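Ton_1535 (Thermococcus onnurineus, PDB 3ZPJ) is of unknown function but folds as an alpha-solenoid of stacked helices interrupted by a left-handed helical turn. Local coordinates at residues 21-26 with 33-38. Sequence-based numbering, arbitrary orientation.
Sequences AKVYEI and VQVLTK
Val23 and Ile26 meet Val35 and Leu36 in a wholly apolar, buried contact near the N-terminal end of the alpha-solenoid, where the residues that follow helix 16-22 pack against helix 29-45. The backbones come nearest at Val23 and Val35, whose CA atoms lie 7.4 Å apart, a spacing that short branched side chains can fill. With chi1 of Val23 at 167°, CG1 lies anti to the backbone N and CG2 beside it, and this splits the methyls between two partners. CG1 rests on Leu36 CG at 3.8 Å, while CG2 passes alongside Val35 CG1 at 4.0 Å. Leucine suits its place because its longer chain carries CD2 to both methyls of Val23, although its CB does not point straight at them. With an alanine at Val23 both methyls are gone, which would probably leave a gap facing Leu36 and take from Val35 CG1 its contact with this segment. Leu4 of helix 2-12 touches both Ile26 and Val35, and Ile56 and Ile63 of helix 53-66 touch Leu36, so the contact belongs to a core shared by successive helices. Ile26 has an ethyl arm that a valine lacks, and its terminal CD1 comes to 3.5 Å from Val35 CG2.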
ATOM      1  N   ALA A  21     -27.668  18.570 -13.404  1.00 50.44           N
ATOM      2  CA  ALA A  21     -28.184  19.927 -13.439  1.00 54.25           C
ATOM      3  C   ALA A  21     -27.981  20.588 -12.081  1.00 62.58           C
ATOM      4  O   ALA A  21     -27.844  21.811 -11.990  1.00 68.76           O
ATOM      5  CB  ALA A  21     -29.636  19.930 -13.825  1.00 42.24           C
ATOM      6  N   LYS A  22     -27.944  19.769 -11.031  1.00 59.02           N
ATOM      7  CA  LYS A  22     -27.788  20.271  -9.671  1.00 56.13           C
ATOM      8  C   LYS A  22     -26.341  20.539  -9.324  1.00 54.40           C
ATOM      9  O   LYS A  22     -26.050  21.239  -8.358  1.00 58.45           O
ATOM     10  CB  LYS A  22     -28.348  19.279  -8.659  1.00 63.25           C
ATOM     11  CG  LYS A  22     -29.849  19.243  -8.609  1.00 76.52           C
ATOM     12  CD  LYS A  22     -30.297  18.747  -7.253  1.00 80.71           C
ATOM     13  CE  LYS A  22     -30.111  19.814  -6.203  1.00 73.07           C
ATOM     14  NZ  LYS A  22     -31.256  20.771  -6.209  1.00 58.53           N
ATOM     15  N   VAL A  23     -25.434  19.962 -10.101  1.00 45.53           N
ATOM     16  CA  VAL A  23     -24.012  20.089  -9.831  1.00 54.03           C
ATOM     17  C   VAL A  23     -23.571  21.557  -9.856  1.00 55.56           C
ATOM     18  O   VAL A  23     -22.560  21.930  -9.258  1.00 60.83           O
ATOM     19  CB  VAL A  23     -23.194  19.188 -10.784  1.00 58.23           C
ATOM     20  CG1 VAL A  23     -21.711  19.530 -10.755  1.00 55.95           C
ATOM     21  CG2 VAL A  23     -23.403  17.731 -10.399  1.00 54.34           C
ATOM     22  N   TYR A  24     -24.375  22.403 -10.484  1.00 56.08           N
ATOM     23  CA  TYR A  24     -24.051  23.816 -10.583  1.00 58.89           C
ATOM     24  C   TYR A  24     -24.529  24.599  -9.369  1.00 66.38           C
ATOM     25  O   TYR A  24     -24.088  25.718  -9.112  1.00 69.66           O
ATOM     26  CB  TYR A  24     -24.537  24.349 -11.922  1.00 66.36           C
ATOM     27  CG  TYR A  24     -23.900  23.509 -13.001  1.00 76.20           C
ATOM     28  CD1 TYR A  24     -22.593  23.751 -13.406  1.00 85.67           C
ATOM     29  CD2 TYR A  24     -24.561  22.412 -13.538  1.00 79.27           C
ATOM     30  CE1 TYR A  24     -21.980  22.957 -14.360  1.00 91.19           C
ATOM     31  CE2 TYR A  24     -23.958  21.610 -14.490  1.00 86.89           C
ATOM     32  CZ  TYR A  24     -22.667  21.887 -14.900  1.00 92.18           C
ATOM     33  OH  TYR A  24     -22.063  21.092 -15.848  1.00 93.08           O
ATOM     34  N   GLU A  25     -25.379  23.967  -8.576  1.00 67.62           N
ATOM     35  CA  GLU A  25     -25.737  24.514  -7.277  1.00 64.22           C
ATOM     36  C   GLU A  25     -24.600  24.323  -6.278  1.00 60.38           C
ATOM     37  O   GLU A  25     -24.692  24.754  -5.134  1.00 59.43           O
ATOM     38  CB  GLU A  25     -27.032  23.884  -6.763  1.00 64.65           C
ATOM     39  CG  GLU A  25     -28.241  24.249  -7.613  1.00 71.83           C
ATOM     40  CD  GLU A  25     -29.523  23.603  -7.129  1.00 82.30           C
ATOM     41  OE1 GLU A  25     -29.490  22.926  -6.079  1.00 89.92           O
ATOM     42  OE2 GLU A  25     -30.564  23.778  -7.800  1.00 83.66           O
ATOM     43  N   ILE A  26     -23.531  23.664  -6.709  1.00 54.24           N
ATOM     44  CA  ILE A  26     -22.339  23.570  -5.890  1.00 49.59           C
ATOM     45  C   ILE A  26     -21.510  24.822  -6.108  1.00 58.39           C
ATOM     46  O   ILE A  26     -21.292  25.236  -7.246  1.00 60.74           O
ATOM     47  CB  ILE A  26     -21.508  22.331  -6.226  1.00 47.50           C
ATOM     48  CG1 ILE A  26     -22.295  21.071  -5.874  1.00 43.87           C
ATOM     49  CG2 ILE A  26     -20.173  22.348  -5.464  1.00 34.83           C
ATOM     50  CD1 ILE A  26     -21.487  19.815  -5.996  1.00 44.83           C
ATOM     51  N   VAL A  33     -16.072  19.336  -9.799  1.00 35.72           N
ATOM     52  CA  VAL A  33     -15.300  18.412 -10.603  1.00 35.16           C
ATOM     53  C   VAL A  33     -15.149  17.077  -9.889  1.00 40.04           C
ATOM     54  O   VAL A  33     -15.257  16.022 -10.518  1.00 42.90           O
ATOM     55  CB  VAL A  33     -13.918  19.010 -10.958  1.00 37.89           C
ATOM     56  CG1 VAL A  33     -13.061  18.005 -11.701  1.00 47.68           C
ATOM     57  CG2 VAL A  33     -14.101  20.235 -11.794  1.00 41.40           C
ATOM     58  N   GLN A  34     -14.880  17.147  -8.583  1.00 35.46           N
ATOM     59  CA  GLN A  34     -14.955  16.008  -7.673  1.00 47.78           C
ATOM     60  C   GLN A  34     -16.264  15.248  -7.832  1.00 48.30           C
ATOM     61  O   GLN A  34     -16.280  14.029  -7.963  1.00 44.04           O
ATOM     62  CB  GLN A  34     -14.885  16.484  -6.216  1.00 50.67           C
ATOM     63  CG  GLN A  34     -13.556  17.049  -5.781  1.00 68.25           C
ATOM     64  CD  GLN A  34     -12.558  15.967  -5.448  1.00 77.68           C
ATOM     65  OE1 GLN A  34     -12.718  14.813  -5.860  1.00 80.81           O
ATOM     66  NE2 GLN A  34     -11.518  16.327  -4.690  1.00 73.60           N
ATOM     67  N   VAL A  35     -17.371  15.971  -7.787  1.00 45.69           N
ATOM     68  CA  VAL A  35     -18.656  15.315  -7.850  1.00 42.91           C
ATOM     69  C   VAL A  35     -18.820  14.674  -9.217  1.00 46.29           C
ATOM     70  O   VAL A  35     -19.140  13.483  -9.319  1.00 43.60           O
ATOM     71  CB  VAL A  35     -19.794  16.296  -7.561  1.00 49.07           C
ATOM     72  CG1 VAL A  35     -21.140  15.654  -7.840  1.00 46.67           C
ATOM     73  CG2 VAL A  35     -19.713  16.748  -6.121  1.00 52.47           C
ATOM     74  N   LEU A  36     -18.578  15.458 -10.265  1.00 44.01           N
ATOM     75  CA  LEU A  36     -18.786  14.974 -11.624  1.00 41.91           C
ATOM     76  C   LEU A  36     -17.998  13.691 -11.845  1.00 47.33           C
ATOM     77  O   LEU A  36     -18.547  12.686 -12.306  1.00 50.43           O
ATOM     78  CB  LEU A  36     -18.412  16.038 -12.654  1.00 37.85           C
ATOM     79  CG  LEU A  36     -19.348  17.249 -12.717  1.00 39.32           C
ATOM     80  CD1 LEU A  36     -18.698  18.401 -13.469  1.00 50.33           C
ATOM     81  CD2 LEU A  36     -20.667  16.879 -13.366  1.00 46.44           C
ATOM     82  N   THR A  37     -16.728  13.705 -11.458  1.00 48.92           N
ATOM     83  CA  THR A  37     -15.867  12.558 -11.714  1.00 53.57           C
ATOM     84  C   THR A  37     -16.217  11.321 -10.879  1.00 54.17           C
ATOM     85  O   THR A  37     -16.002  10.199 -11.321  1.00 55.20           O
ATOM     86  CB  THR A  37     -14.364  12.913 -11.591  1.00 44.21           C
ATOM     87  OG1 THR A  37     -14.115  13.555 -10.345  1.00 36.97           O
ATOM     88  CG2 THR A  37     -13.945  13.846 -12.708  1.00 48.27           C
ATOM     89  N   LYS A  38     -16.768  11.538  -9.687  1.00 59.04           N
ATOM     90  CA  LYS A  38     -17.157  10.456  -8.783  1.00 55.70           C
ATOM     91  C   LYS A  38     -18.408   9.752  -9.292  1.00 52.86           C
ATOM     92  O   LYS A  38     -18.619   8.567  -9.045  1.00 56.96           O
ATOM     93  CB  LYS A  38     -17.417  11.021  -7.388  1.00 62.54           C
ATOM     94  CG  LYS A  38     -17.350  10.011  -6.252  1.00 68.59           C
ATOM     95  CD  LYS A  38     -17.347  10.736  -4.905  1.00 76.19           C
ATOM     96  CE  LYS A  38     -16.219  11.770  -4.850  1.00 78.35           C
ATOM     97  NZ  LYS A  38     -16.279  12.644  -3.648  1.00 78.67           N
TER